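Local atomic coordinates of glutamate--cysteine ligase GshA (Methylobacillus flagellatus KT, PDB entry 3K1T), a protein that probably acts as a ligase that joins glutamate to cysteine to make gamma-glutamylcysteine. Residues A[71-76]-A[379-384]; A[102-107]-A[176-181]; A[136-141]-A[152-157]; A[283-288]-A[321-326]; A[342-347]-A[356-361]. One frame throughout, in Å; residues are numbered along the deposited sequence.

Overall arrangement
Contact 5 is the buried centre of the set, a beta hairpin whose two strands carry charged and aromatic groups round a sulfate. Contact 1 lies at the surface about 10 Å away, centre to centre, and continues the same antiparallel sheet: Leu380 on strand 377-381 bonds to Tyr358 of the hairpin. Contacts 2 and 3 share the mixed sheet, their centres about 13 Å apart, yet differ in chemistry: contact 2 is polar and water-bridged where strands end in loops, contact 3 almost wholly apolar. Contact 4, buried in a separate four-stranded sheet on the opposite side of the chain's centre from contacts 1 and 5, rests mainly on backbone bonds.

Contact 1 of 5, residues A[71-76]-A[379-384]; sequences NLNPDF and PLTFET
Thr381 OG1 lies 3.0 Å from Asn71 O and gives its proton to that oxygen, in the carbonyl plane and on a lone pair. The hydroxyl points this way because OG1 stands opposite the backbone N of Thr381 (chi1 -157°), which carries it out from the strand toward the loop 71-76. Thr381 OG1 also lies 3.0 Å from Asn73 N, but the angle is too poor for a hydrogen bond.

The amide of Asn73 makes the second link, to the residue after Thr381. Its ND2 donates to Phe382 O at 3.3 Å, long but nearly straight at 171°, with the acceptor close to the amide plane. The other end of that amide faces back into its own loop: OD1 accepts from Asp75 N at 2.9 Å, which makes an Asx turn just ahead of helix 77-91. Both ends of the amide being engaged, its rotation is fixed. With an alanine here, Phe382 O would probably lose this donor, and the turn before the helix would probably lose the side-chain acceptor that braces it.

The loop thus lies against strand 377-381, which in turn pairs with strand 352-361. Where Asn71 meets Pro379 the contact becomes packing: Asn71 crosses the ring of Pro379 at about a right angle, with OD1 3.3 Å from Pro379 CG and the amide carbon CG 3.5 Å from Pro379 CB. Asn71 and Pro379 both also touch Phe357 of the neighbouring strand, while Phe76, at the N-cap position of the helix, packs on Pro78 of the second subunit.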
# COMPACT_ATOMS: atom_id res chain seq x y z
N ASN A 71 5.36 18.05 -1.99
CA ASN A 71 4.38 18.63 -1.05
C ASN A 71 3.67 17.61 -0.21
O ASN A 71 2.85 17.96 0.64
CB ASN A 71 3.31 19.44 -1.81
CG ASN A 71 3.89 20.58 -2.64
OD1 ASN A 71 4.89 21.18 -2.28
ND2 ASN A 71 3.19 20.93 -3.74
N LEU A 72 3.92 16.33 -0.49
CA LEU A 72 3.30 15.24 0.23
C LEU A 72 3.87 15.12 1.62
O LEU A 72 5.02 15.47 1.89
CB LEU A 72 3.45 13.89 -0.52
CG LEU A 72 2.77 13.84 -1.90
CD1 LEU A 72 3.02 12.50 -2.57
CD2 LEU A 72 1.23 14.16 -1.87
N ASN A 73 3.04 14.64 2.54
CA ASN A 73 3.46 14.51 3.94
C ASN A 73 4.51 13.38 4.07
O ASN A 73 4.24 12.21 3.74
CB ASN A 73 2.22 14.23 4.78
CG ASN A 73 2.51 14.18 6.28
OD1 ASN A 73 3.62 13.82 6.73
ND2 ASN A 73 1.50 14.56 7.06
N PRO A 74 5.74 13.71 4.54
CA PRO A 74 6.76 12.65 4.58
C PRO A 74 6.44 11.47 5.50
O PRO A 74 6.96 10.39 5.28
CB PRO A 74 8.05 13.37 5.04
CG PRO A 74 7.57 14.64 5.64
CD PRO A 74 6.29 15.02 4.93
N ASP A 75 5.52 11.65 6.43
CA ASP A 75 5.07 10.53 7.27
C ASP A 75 4.36 9.43 6.46
O ASP A 75 4.27 8.26 6.91
CB ASP A 75 4.12 11.04 8.36
CG ASP A 75 4.83 11.88 9.44
OD1 ASP A 75 6.06 11.83 9.57
OD2 ASP A 75 4.09 12.59 10.17
N PHE A 76 3.88 9.78 5.27
CA PHE A 76 3.21 8.84 4.43
C PHE A 76 4.06 8.27 3.30
O PHE A 76 3.54 7.61 2.42
CB PHE A 76 1.90 9.43 3.93
CG PHE A 76 0.86 9.48 5.01
CD1 PHE A 76 0.33 8.28 5.50
CD2 PHE A 76 0.50 10.68 5.61
CE1 PHE A 76 -0.59 8.28 6.55
CE2 PHE A 76 -0.46 10.70 6.65
CZ PHE A 76 -1.00 9.50 7.12
N PRO A 379 1.74 25.47 -0.85
CA PRO A 379 1.16 24.17 -0.45
C PRO A 379 1.06 24.02 1.06
O PRO A 379 1.89 24.56 1.77
CB PRO A 379 2.16 23.14 -1.02
CG PRO A 379 3.51 23.90 -1.05
CD PRO A 379 3.14 25.36 -1.34
N LEU A 380 0.06 23.30 1.53
CA LEU A 380 -0.09 22.97 2.93
C LEU A 380 -0.45 21.50 2.99
O LEU A 380 -1.48 21.09 2.47
CB LEU A 380 -1.23 23.76 3.56
CG LEU A 380 -1.51 23.43 5.02
CD1 LEU A 380 -0.39 23.95 5.95
CD2 LEU A 380 -2.90 24.04 5.37
N THR A 381 0.42 20.69 3.58
CA THR A 381 0.25 19.25 3.46
C THR A 381 -0.95 18.77 4.30
O THR A 381 -1.34 19.38 5.29
CB THR A 381 1.57 18.49 3.80
OG1 THR A 381 1.53 17.18 3.19
CG2 THR A 381 1.75 18.37 5.31
N PHE A 382 -1.60 17.72 3.80
CA PHE A 382 -2.74 17.08 4.47
C PHE A 382 -2.27 16.45 5.76
O PHE A 382 -1.22 15.81 5.78
CB PHE A 382 -3.30 15.94 3.61
CG PHE A 382 -4.14 16.36 2.46
CD1 PHE A 382 -4.48 17.71 2.21
CD2 PHE A 382 -4.62 15.40 1.60
CE1 PHE A 382 -5.28 18.04 1.15
CE2 PHE A 382 -5.41 15.73 0.53
CZ PHE A 382 -5.73 17.06 0.29
N GLU A 383 -3.06 16.59 6.80
CA GLU A 383 -2.82 15.96 8.09
C GLU A 383 -3.65 14.66 8.30
O GLU A 383 -3.33 13.85 9.15
CB GLU A 383 -3.17 16.98 9.18
CG GLU A 383 -2.27 18.25 9.18
CD GLU A 383 -0.83 17.95 9.58
OE1 GLU A 383 -0.68 17.25 10.61
OE2 GLU A 383 0.14 18.44 8.92
N THR A 384 -4.68 14.44 7.50
CA THR A 384 -5.63 13.35 7.74
C THR A 384 -5.56 12.39 6.57
O THR A 384 -5.56 12.84 5.43
CB THR A 384 -7.07 13.94 7.87
OG1 THR A 384 -7.12 14.96 8.87
CG2 THR A 384 -8.12 12.85 8.20

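Contact 2 of 5, residues A[102-107]-A[176-181]; sequences PENHTR and LNNDLS
Glu103 folds back on Asn178 because its chain is bent at chi2 (-67°), while Asn178 holds CG opposite its backbone N (chi1 179°). The two side chains cross at about a right angle, with carboxylate and amide planes stacked 29° apart. From there Glu103 OE2 accepts from Asp179 N at 2.9 Å, the N-H arriving from above the carboxylate plane. Asn178 reaches the other way: ND2 donates to Pro102 O at 3.1 Å, close to its own amide plane, and OD1 takes Leu180 N at 3.0 Å in an Asx turn. A leucine in its place would probably leave Pro102 O without that donor and the turn at Leu180 without its acceptor.

The segments hold the ends of the parallel neighbours 97-102 and 173-177 of the mixed sheet and the loops beyond. Asp179 starts a second Asx turn, its OD1 receiving both Ser181 N and Ser181 OG from the same face of the carboxylate.

A water lies between the acids, 2.7 Å from Glu103 OE1 and 2.9 Å from Asp179 OD1. Glu103 OE2 and Asp179 OD1 are just 3.8 Å apart, and the shared water and the N-H donors probably ease the repulsion between them.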
# COMPACT_ATOMS: atom_id res chain seq x y z
N PRO A 102 11.15 14.75 -17.40
CA PRO A 102 10.54 15.87 -16.68
C PRO A 102 9.99 16.93 -17.62
O PRO A 102 10.30 16.90 -18.82
CB PRO A 102 11.70 16.42 -15.88
CG PRO A 102 12.87 16.22 -16.80
CD PRO A 102 12.60 14.93 -17.54
N GLU A 103 9.18 17.83 -17.09
CA GLU A 103 8.83 19.06 -17.79
C GLU A 103 10.15 19.76 -18.19
O GLU A 103 11.20 19.52 -17.57
CB GLU A 103 7.98 19.98 -16.91
CG GLU A 103 6.50 19.60 -16.73
CD GLU A 103 5.67 19.72 -18.04
OE1 GLU A 103 6.15 20.35 -19.01
OE2 GLU A 103 4.54 19.16 -18.09
N ASN A 104 10.11 20.56 -19.25
CA ASN A 104 11.33 21.25 -19.73
C ASN A 104 11.87 22.35 -18.77
O ASN A 104 12.99 22.85 -18.97
CB ASN A 104 11.13 21.80 -21.15
CG ASN A 104 11.14 20.70 -22.24
OD1 ASN A 104 11.38 19.53 -21.97
ND2 ASN A 104 10.92 21.12 -23.49
N HIS A 105 11.12 22.67 -17.71
CA HIS A 105 11.57 23.57 -16.62
C HIS A 105 12.89 23.20 -15.91
O HIS A 105 13.01 22.15 -15.25
CB HIS A 105 10.50 23.69 -15.53
CG HIS A 105 9.14 24.04 -16.05
ND1 HIS A 105 8.94 25.01 -17.02
CD2 HIS A 105 7.92 23.55 -15.74
CE1 HIS A 105 7.65 25.08 -17.29
NE2 HIS A 105 7.01 24.21 -16.54
N THR A 106 13.88 24.08 -16.02
CA THR A 106 15.12 23.91 -15.28
C THR A 106 15.34 25.01 -14.21
O THR A 106 16.30 24.94 -13.44
CB THR A 106 16.32 23.86 -16.26
OG1 THR A 106 16.35 25.06 -17.04
CG2 THR A 106 16.20 22.65 -17.20
N ARG A 107 14.47 26.02 -14.16
CA ARG A 107 14.63 27.16 -13.23
C ARG A 107 13.59 27.24 -12.13
O ARG A 107 13.73 28.06 -11.23
CB ARG A 107 14.66 28.51 -13.97
CG ARG A 107 15.81 28.69 -14.95
CD ARG A 107 15.50 29.85 -15.87
NE ARG A 107 16.57 30.10 -16.83
CZ ARG A 107 16.49 30.92 -17.88
NH1 ARG A 107 15.35 31.58 -18.14
NH2 ARG A 107 17.54 31.08 -18.68
N LEU A 176 6.55 9.56 -18.15
CA LEU A 176 6.38 10.98 -18.40
C LEU A 176 5.95 11.75 -17.16
O LEU A 176 4.91 11.47 -16.56
CB LEU A 176 5.32 11.20 -19.49
CG LEU A 176 5.60 10.56 -20.83
CD1 LEU A 176 4.32 10.63 -21.70
CD2 LEU A 176 6.83 11.26 -21.49
N ASN A 177 6.75 12.75 -16.78
CA ASN A 177 6.31 13.79 -15.83
C ASN A 177 6.21 15.13 -16.57
O ASN A 177 6.36 16.20 -15.98
CB ASN A 177 7.25 13.86 -14.63
CG ASN A 177 6.64 14.59 -13.46
OD1 ASN A 177 7.14 15.64 -13.03
ND2 ASN A 177 5.54 14.03 -12.93
N ASN A 178 5.94 15.04 -17.87
CA ASN A 178 5.85 16.17 -18.82
C ASN A 178 4.53 15.89 -19.58
O ASN A 178 4.38 14.81 -20.16
CB ASN A 178 7.05 16.09 -19.76
CG ASN A 178 7.07 17.19 -20.81
OD1 ASN A 178 6.03 17.57 -21.37
ND2 ASN A 178 8.28 17.71 -21.07
N ASP A 179 3.58 16.80 -19.53
CA ASP A 179 2.26 16.51 -20.07
C ASP A 179 2.18 16.57 -21.61
O ASP A 179 1.16 16.21 -22.19
CB ASP A 179 1.16 17.37 -19.41
CG ASP A 179 1.21 18.82 -19.80
OD1 ASP A 179 1.91 19.21 -20.77
OD2 ASP A 179 0.53 19.58 -19.11
N LEU A 180 3.26 17.00 -22.27
CA LEU A 180 3.32 16.99 -23.75
C LEU A 180 2.10 17.73 -24.39
O LEU A 180 1.68 17.43 -25.52
CB LEU A 180 3.46 15.56 -24.28
CG LEU A 180 4.69 14.72 -23.80
CD1 LEU A 180 4.77 13.36 -24.43
CD2 LEU A 180 6.01 15.48 -24.01
N SER A 181 1.59 18.74 -23.69
CA SER A 181 0.42 19.49 -24.16
C SER A 181 0.73 20.33 -25.42
O SER A 181 -0.18 20.70 -26.17
CB SER A 181 -0.12 20.39 -23.05
OG SER A 181 0.89 21.29 -22.62
O HOH W 1 4.49 20.48 -21.16

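Contact 3 of 5, residues A[136-141]-A[152-157]; sequences PEITAP and ILLEPV
Pro156 and Ile138 meet where the loop between strands 128-133 and 142-145 wraps over strand 151-160 of the mixed sheet. That strand has 128-133 as its parallel neighbour and 142-145 as an antiparallel one, and the loop 136-141 carries the chain from one to the other.

Apolar packing does most of the work. Ile138 directs its two branches at different residues: CG2, opposite the backbone N, comes 4.0 Å from Pro156 CD, while CG1 meets Leu154 CD1 at 4.1 Å, and in both cases the side chains cross at about a right angle. Leu154 also packs on Ile131 and Leu144, so this corner continues into the strands on both flanks. Further out, Leu153 extends CD1 to within 4.0 Å of Pro141 CB.

The ring of Pro156 also lies against the loop backbone as it turns over it. Its CB is 3.5 Å from Ile138 O, its CG faces the carbonyl carbon of Thr139, and its CD comes 3.6 Å from Ala140 C.

Polar links across the pair are slight, and the stronger ones lead outward: Glu155 makes a salt bridge to Arg130, and Ala140 O takes the hydroxyl of Thr142. Between the segments themselves the polar element is a C-H contact, Pro141 CA lying 3.3 Å from Leu154 O with an angle of 144° at the hydrogen.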
# COMPACT_ATOMS: atom_id res chain seq x y z
N PRO A 136 15.73 21.22 -25.32
CA PRO A 136 16.77 21.40 -26.35
C PRO A 136 18.06 22.09 -25.83
O PRO A 136 19.12 21.88 -26.38
CB PRO A 136 16.06 22.25 -27.41
CG PRO A 136 15.06 23.04 -26.65
CD PRO A 136 14.54 22.06 -25.59
N GLU A 137 17.93 22.89 -24.79
CA GLU A 137 19.06 23.52 -24.12
C GLU A 137 19.89 22.61 -23.19
O GLU A 137 20.97 22.99 -22.78
CB GLU A 137 18.57 24.75 -23.34
CG GLU A 137 17.74 24.43 -22.11
CD GLU A 137 16.22 24.31 -22.37
OE1 GLU A 137 15.78 24.17 -23.56
OE2 GLU A 137 15.47 24.33 -21.34
N ILE A 138 19.42 21.41 -22.89
CA ILE A 138 20.24 20.46 -22.14
C ILE A 138 20.98 19.62 -23.17
O ILE A 138 20.40 18.78 -23.82
CB ILE A 138 19.40 19.56 -21.17
CG1 ILE A 138 18.68 20.42 -20.10
CG2 ILE A 138 20.28 18.44 -20.52
CD1 ILE A 138 19.63 21.19 -19.14
N THR A 139 22.28 19.86 -23.31
CA THR A 139 23.08 19.18 -24.31
C THR A 139 24.18 18.30 -23.68
O THR A 139 24.91 17.62 -24.38
CB THR A 139 23.67 20.21 -25.31
OG1 THR A 139 24.53 21.12 -24.63
CG2 THR A 139 22.54 21.05 -25.94
N ALA A 140 24.27 18.29 -22.35
CA ALA A 140 25.22 17.45 -21.64
C ALA A 140 24.68 17.21 -20.23
O ALA A 140 23.77 17.91 -19.80
CB ALA A 140 26.63 18.13 -21.59
N PRO A 141 25.21 16.21 -19.51
CA PRO A 141 24.80 16.02 -18.11
C PRO A 141 24.90 17.32 -17.33
O PRO A 141 25.94 18.00 -17.38
CB PRO A 141 25.77 14.98 -17.60
CG PRO A 141 26.25 14.24 -18.84
CD PRO A 141 26.34 15.32 -19.87
N ILE A 152 19.64 17.55 -8.62
CA ILE A 152 19.24 16.48 -9.50
C ILE A 152 20.15 16.56 -10.74
O ILE A 152 20.70 17.63 -11.08
CB ILE A 152 17.74 16.52 -9.85
CG1 ILE A 152 17.41 17.66 -10.79
CG2 ILE A 152 16.83 16.60 -8.58
CD1 ILE A 152 15.98 17.57 -11.32
N LEU A 153 20.34 15.42 -11.38
CA LEU A 153 21.18 15.31 -12.57
C LEU A 153 20.25 15.10 -13.76
O LEU A 153 19.53 14.09 -13.80
CB LEU A 153 22.10 14.10 -12.42
CG LEU A 153 22.88 13.70 -13.69
CD1 LEU A 153 23.74 14.87 -14.18
CD2 LEU A 153 23.71 12.47 -13.43
N LEU A 154 20.28 16.03 -14.71
CA LEU A 154 19.54 15.93 -15.97
C LEU A 154 20.49 15.54 -17.06
O LEU A 154 21.59 16.13 -17.17
CB LEU A 154 18.91 17.26 -16.39
CG LEU A 154 17.82 17.96 -15.59
CD1 LEU A 154 17.27 19.13 -16.42
CD2 LEU A 154 16.72 17.04 -15.19
N GLU A 155 20.10 14.54 -17.84
CA GLU A 155 20.92 14.05 -18.94
C GLU A 155 20.10 14.15 -20.24
O GLU A 155 18.91 13.79 -20.25
CB GLU A 155 21.33 12.62 -18.67
CG GLU A 155 22.11 12.39 -17.36
CD GLU A 155 22.24 10.91 -17.00
OE1 GLU A 155 22.90 10.19 -17.80
OE2 GLU A 155 21.71 10.48 -15.92
N PRO A 156 20.72 14.61 -21.34
CA PRO A 156 19.95 14.67 -22.58
C PRO A 156 19.56 13.27 -23.12
O PRO A 156 20.39 12.41 -23.21
CB PRO A 156 20.92 15.37 -23.56
CG PRO A 156 22.25 15.05 -23.06
CD PRO A 156 22.11 15.05 -21.54
N VAL A 157 18.31 13.07 -23.49
CA VAL A 157 17.87 11.82 -24.09
C VAL A 157 18.61 11.64 -25.43
O VAL A 157 18.82 12.60 -26.14
CB VAL A 157 16.33 11.83 -24.29
CG1 VAL A 157 15.89 10.75 -25.24
CG2 VAL A 157 15.60 11.71 -22.92

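Contact 4 of 5, residues A[283-288]-A[321-326]; sequences KADAGT and KVSEVI
Lys283 and Ile326 bond through both backbone groups, Lys283 N to Ile326 O at 2.8 Å and Ile326 N to Lys283 O at 2.9 Å. Asp285 N then donates to Glu324 O, also at 2.9 Å. Beyond the strand pairing, Ser323 N gives a further bond to Asp285 O. This is the antiparallel pairing of strands 280-285 and 324-329, the two inner strands of a four-stranded sheet, their local axes 158° apart.

Asp285 and Glu324 stand on the same face and share a water, which donates to Asp285 OD2 at 2.6 Å and to Glu324 OE1 at 2.7 Å. Asp285 OD1 receives Gly287 N from well above the carboxylate plane, an Asx turn that bends the chain off the strand. Asp285 OD1 also forms a salt bridge with Lys208 NZ. Glu324 OE2 bonds to Ser209.

The face of Ala284 and Val325 is apolar: Ala284 CB sits 4.1 Å from Val322 CG1. On the acids' side, the aliphatic run of Lys283 passes Ile326, CD 4.1 Å from Ile326 CB.

Asp285 OD2 and Glu324 OE1 stand 4.9 Å apart; the shared water's protons and the charge of Lys208 probably ease the repulsion between the two acids.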
# COMPACT_ATOMS: atom_id res chain seq x y z
N LYS A 283 -13.50 28.05 -21.38
CA LYS A 283 -12.19 27.48 -21.74
C LYS A 283 -12.06 27.40 -23.29
O LYS A 283 -12.77 26.62 -23.91
CB LYS A 283 -12.05 26.07 -21.15
CG LYS A 283 -12.32 25.92 -19.61
CD LYS A 283 -12.76 24.45 -19.22
CE LYS A 283 -12.89 24.21 -17.68
NZ LYS A 283 -11.53 23.81 -17.07
N ALA A 284 -11.17 28.19 -23.88
CA ALA A 284 -10.94 28.16 -25.34
C ALA A 284 -9.75 27.23 -25.57
O ALA A 284 -8.64 27.56 -25.16
CB ALA A 284 -10.64 29.56 -25.87
N ASP A 285 -9.99 26.07 -26.17
CA ASP A 285 -8.95 25.07 -26.42
C ASP A 285 -8.32 25.23 -27.81
O ASP A 285 -9.00 25.06 -28.81
CB ASP A 285 -9.52 23.67 -26.33
CG ASP A 285 -8.46 22.57 -26.61
OD1 ASP A 285 -7.26 22.81 -26.40
OD2 ASP A 285 -8.86 21.47 -27.01
N ALA A 286 -7.04 25.60 -27.84
CA ALA A 286 -6.28 25.75 -29.07
C ALA A 286 -5.25 24.62 -29.23
O ALA A 286 -4.23 24.79 -29.90
CB ALA A 286 -5.64 27.14 -29.17
N GLY A 287 -5.52 23.46 -28.67
CA GLY A 287 -4.68 22.29 -28.94
C GLY A 287 -3.26 22.50 -28.47
O GLY A 287 -3.03 22.90 -27.33
N THR A 288 -2.29 22.26 -29.36
CA THR A 288 -0.87 22.43 -29.03
C THR A 288 -0.52 23.87 -28.68
O THR A 288 0.48 24.12 -28.02
CB THR A 288 0.06 21.98 -30.20
OG1 THR A 288 -0.22 22.75 -31.40
CG2 THR A 288 -0.12 20.49 -30.47
N LYS A 321 -6.89 29.07 -34.19
CA LYS A 321 -6.37 27.84 -33.65
C LYS A 321 -7.31 27.21 -32.61
O LYS A 321 -7.16 26.05 -32.25
CB LYS A 321 -4.98 28.07 -33.05
CG LYS A 321 -3.96 28.61 -34.03
CD LYS A 321 -3.88 27.83 -35.34
CE LYS A 321 -2.79 28.43 -36.26
NZ LYS A 321 -2.77 27.82 -37.62
N VAL A 322 -8.29 27.97 -32.15
CA VAL A 322 -9.26 27.45 -31.18
C VAL A 322 -10.19 26.47 -31.90
O VAL A 322 -10.86 26.85 -32.88
CB VAL A 322 -10.07 28.57 -30.53
CG1 VAL A 322 -11.16 27.97 -29.62
CG2 VAL A 322 -9.15 29.49 -29.72
N SER A 323 -10.23 25.23 -31.42
CA SER A 323 -11.03 24.20 -32.05
C SER A 323 -12.30 23.82 -31.27
O SER A 323 -13.19 23.14 -31.80
CB SER A 323 -10.19 22.96 -32.30
OG SER A 323 -9.78 22.38 -31.06
N GLU A 324 -12.39 24.26 -30.02
CA GLU A 324 -13.53 23.94 -29.17
C GLU A 324 -13.53 24.94 -28.05
O GLU A 324 -12.47 25.37 -27.59
CB GLU A 324 -13.42 22.53 -28.56
CG GLU A 324 -14.69 22.09 -27.77
CD GLU A 324 -14.63 20.63 -27.24
OE1 GLU A 324 -13.59 20.20 -26.66
OE2 GLU A 324 -15.65 19.92 -27.40
N VAL A 325 -14.72 25.32 -27.62
CA VAL A 325 -14.90 26.15 -26.42
C VAL A 325 -15.75 25.34 -25.46
O VAL A 325 -16.83 24.89 -25.83
CB VAL A 325 -15.56 27.52 -26.72
CG1 VAL A 325 -15.77 28.32 -25.44
CG2 VAL A 325 -14.74 28.34 -27.78
N ILE A 326 -15.22 25.13 -24.25
CA ILE A 326 -15.93 24.41 -23.20
C ILE A 326 -16.40 25.42 -22.16
O ILE A 326 -15.63 26.27 -21.72
CB ILE A 326 -15.01 23.33 -22.52
CG1 ILE A 326 -14.50 22.34 -23.57
CG2 ILE A 326 -15.81 22.57 -21.41
CD1 ILE A 326 -13.22 21.62 -23.22
O HOH W 2 -11.01 20.15 -27.50

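Contact 5 of 5, residues A[342-347]-A[356-361]; sequences AEPVIY and GFYRVH. With SO4 (sulfate ion), chain B.
Strands 342-347 and 356-361 form an antiparallel hairpin, Glu343 with Arg359 and Val345 with Phe357 being its hydrogen-bonded pairs, and the strand axes 153° apart. Gly356 CA comes 3.1 Å from Val345 O at a site where a side chain would clash.

Val345, modelled in two conformers, sets its CB over the centre of the Phe357 ring, 4.2 Å from the centroid, in a CH-pi contact. In the conformer given, its CG2 lies over one face of the Arg359 guanidinium. Extended from CG to NE, Arg359 reaches along Val345 to the sulfate, which lies at the edge of the guanidinium. Arg359 NH2 gives SO4 O1 a bond of 2.9 Å, whereas its bond to O3 and that of NH1 to O1 are weak. Arg359 NH2 also makes a salt bridge to Asp49. Tyr347 OH adds a weak bond to O2, and Gly67 N, Ser47 OG and Asn63 ND2 also hydrogen-bond the sulfate. The ion is probably from the crystallisation liquor and may mark a pocket that can take an anion.

At the other end Glu343 stands with CG between its backbone N and carbonyl carbon (chi1 53°), its chain extended toward His361. His361 NE2 donates to Glu343 OE2 at 2.7 Å, on the anti lone pair, with carboxylate and ring nearly coplanar. Arg51 makes a salt bridge to the same oxygen, and Glu368 takes His361 ND1.

The opposite face pairs Pro344 CD with Tyr358 CE1 at 3.9 Å; helix 398-421 covers it through Phe402 and Tyr405, and strands 45-52 and 377-381 flank the hairpin.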
# COMPACT_ATOMS: atom_id res chain seq x y z
N ALA A 342 -8.34 28.14 0.48
CA ALA A 342 -7.60 26.90 0.28
C ALA A 342 -8.44 25.95 -0.55
O ALA A 342 -9.68 26.00 -0.48
CB ALA A 342 -7.27 26.27 1.63
N GLU A 343 -7.79 25.07 -1.33
CA GLU A 343 -8.50 24.04 -2.07
C GLU A 343 -7.62 22.80 -2.22
O GLU A 343 -6.42 22.92 -2.47
CB GLU A 343 -9.02 24.55 -3.43
CG GLU A 343 -8.00 25.22 -4.36
CD GLU A 343 -8.68 25.94 -5.49
OE1 GLU A 343 -9.22 25.22 -6.38
OE2 GLU A 343 -8.72 27.20 -5.49
N PRO A 344 -8.20 21.61 -2.05
CA PRO A 344 -7.39 20.40 -1.95
C PRO A 344 -7.03 19.74 -3.28
O PRO A 344 -7.79 19.82 -4.27
CB PRO A 344 -8.28 19.43 -1.14
CG PRO A 344 -9.67 19.86 -1.56
CD PRO A 344 -9.59 21.37 -1.60
N VAL A 345 -5.89 19.06 -3.25
CA VAL A 345 -5.35 18.25 -4.35
C VAL A 345 -5.09 16.84 -3.80
O VAL A 345 -4.34 16.71 -2.83
CB VAL A 345 -3.99 18.81 -4.83
CG1 VAL A 345 -3.51 18.05 -6.09
CG2 VAL A 345 -4.06 20.32 -5.07
N ILE A 346 -5.70 15.82 -4.39
CA ILE A 346 -5.61 14.46 -3.93
C ILE A 346 -4.68 13.67 -4.88
O ILE A 346 -4.90 13.67 -6.10
CB ILE A 346 -7.02 13.77 -3.92
CG1 ILE A 346 -8.08 14.61 -3.19
CG2 ILE A 346 -6.90 12.30 -3.37
CD1 ILE A 346 -7.73 15.06 -1.90
N TYR A 347 -3.67 13.02 -4.31
CA TYR A 347 -2.69 12.20 -5.06
C TYR A 347 -3.01 10.70 -4.99
O TYR A 347 -3.33 10.16 -3.91
CB TYR A 347 -1.27 12.45 -4.50
CG TYR A 347 -0.57 13.59 -5.17
CD1 TYR A 347 -1.17 14.86 -5.27
CD2 TYR A 347 0.68 13.42 -5.76
CE1 TYR A 347 -0.55 15.90 -5.93
CE2 TYR A 347 1.33 14.47 -6.40
CZ TYR A 347 0.70 15.70 -6.50
OH TYR A 347 1.32 16.71 -7.19
N GLY A 356 -1.94 14.06 -0.32
CA GLY A 356 -2.17 15.28 -1.07
C GLY A 356 -1.83 16.52 -0.28
O GLY A 356 -1.11 16.45 0.73
N PHE A 357 -2.33 17.66 -0.76
CA PHE A 357 -2.04 18.92 -0.14
C PHE A 357 -3.09 19.94 -0.51
O PHE A 357 -3.80 19.77 -1.47
CB PHE A 357 -0.62 19.41 -0.51
CG PHE A 357 -0.40 19.62 -1.98
CD1 PHE A 357 0.08 18.58 -2.78
CD2 PHE A 357 -0.62 20.85 -2.55
CE1 PHE A 357 0.31 18.77 -4.12
CE2 PHE A 357 -0.41 21.08 -3.92
CZ PHE A 357 0.05 20.02 -4.72
N TYR A 358 -3.21 20.99 0.30
CA TYR A 358 -4.01 22.16 -0.08
C TYR A 358 -3.19 23.19 -0.86
O TYR A 358 -2.04 23.46 -0.52
CB TYR A 358 -4.54 22.85 1.16
CG TYR A 358 -5.73 22.19 1.82
CD1 TYR A 358 -7.00 22.41 1.34
CD2 TYR A 358 -5.58 21.38 2.96
CE1 TYR A 358 -8.11 21.87 1.98
CE2 TYR A 358 -6.71 20.83 3.61
CZ TYR A 358 -7.96 21.09 3.11
OH TYR A 358 -9.10 20.57 3.73
N ARG A 359 -3.83 23.80 -1.85
CA ARG A 359 -3.31 25.02 -2.47
C ARG A 359 -3.92 26.19 -1.69
O ARG A 359 -5.13 26.41 -1.75
CB ARG A 359 -3.75 25.14 -3.93
CG ARG A 359 -3.36 23.94 -4.84
CD ARG A 359 -3.84 24.17 -6.26
NE ARG A 359 -3.86 22.92 -7.03
CZ ARG A 359 -2.78 22.28 -7.50
NH1 ARG A 359 -1.58 22.82 -7.35
NH2 ARG A 359 -2.90 21.11 -8.13
N VAL A 360 -3.06 26.92 -0.99
CA VAL A 360 -3.47 28.04 -0.16
C VAL A 360 -3.16 29.29 -0.97
O VAL A 360 -1.99 29.61 -1.24
CB VAL A 360 -2.75 28.02 1.23
CG1 VAL A 360 -3.18 29.26 2.13
CG2 VAL A 360 -2.99 26.70 2.00
N HIS A 361 -4.21 29.95 -1.41
CA HIS A 361 -4.08 31.13 -2.28
C HIS A 361 -3.19 32.21 -1.68
O HIS A 361 -3.33 32.56 -0.50
CB HIS A 361 -5.46 31.77 -2.58
CG HIS A 361 -6.37 30.94 -3.42
ND1 HIS A 361 -7.31 31.50 -4.25
CD2 HIS A 361 -6.56 29.60 -3.48
CE1 HIS A 361 -8.04 30.54 -4.79
NE2 HIS A 361 -7.57 29.38 -4.38
S SO4 B . -0.32 18.97 -9.60
O1 SO4 B . -0.27 19.94 -8.53
O2 SO4 B . -0.42 17.77 -8.83
O3 SO4 B . -1.50 19.13 -10.43
O4 SO4 B . 0.92 19.01 -10.41
O HOH W 3 -6.44 22.16 -5.88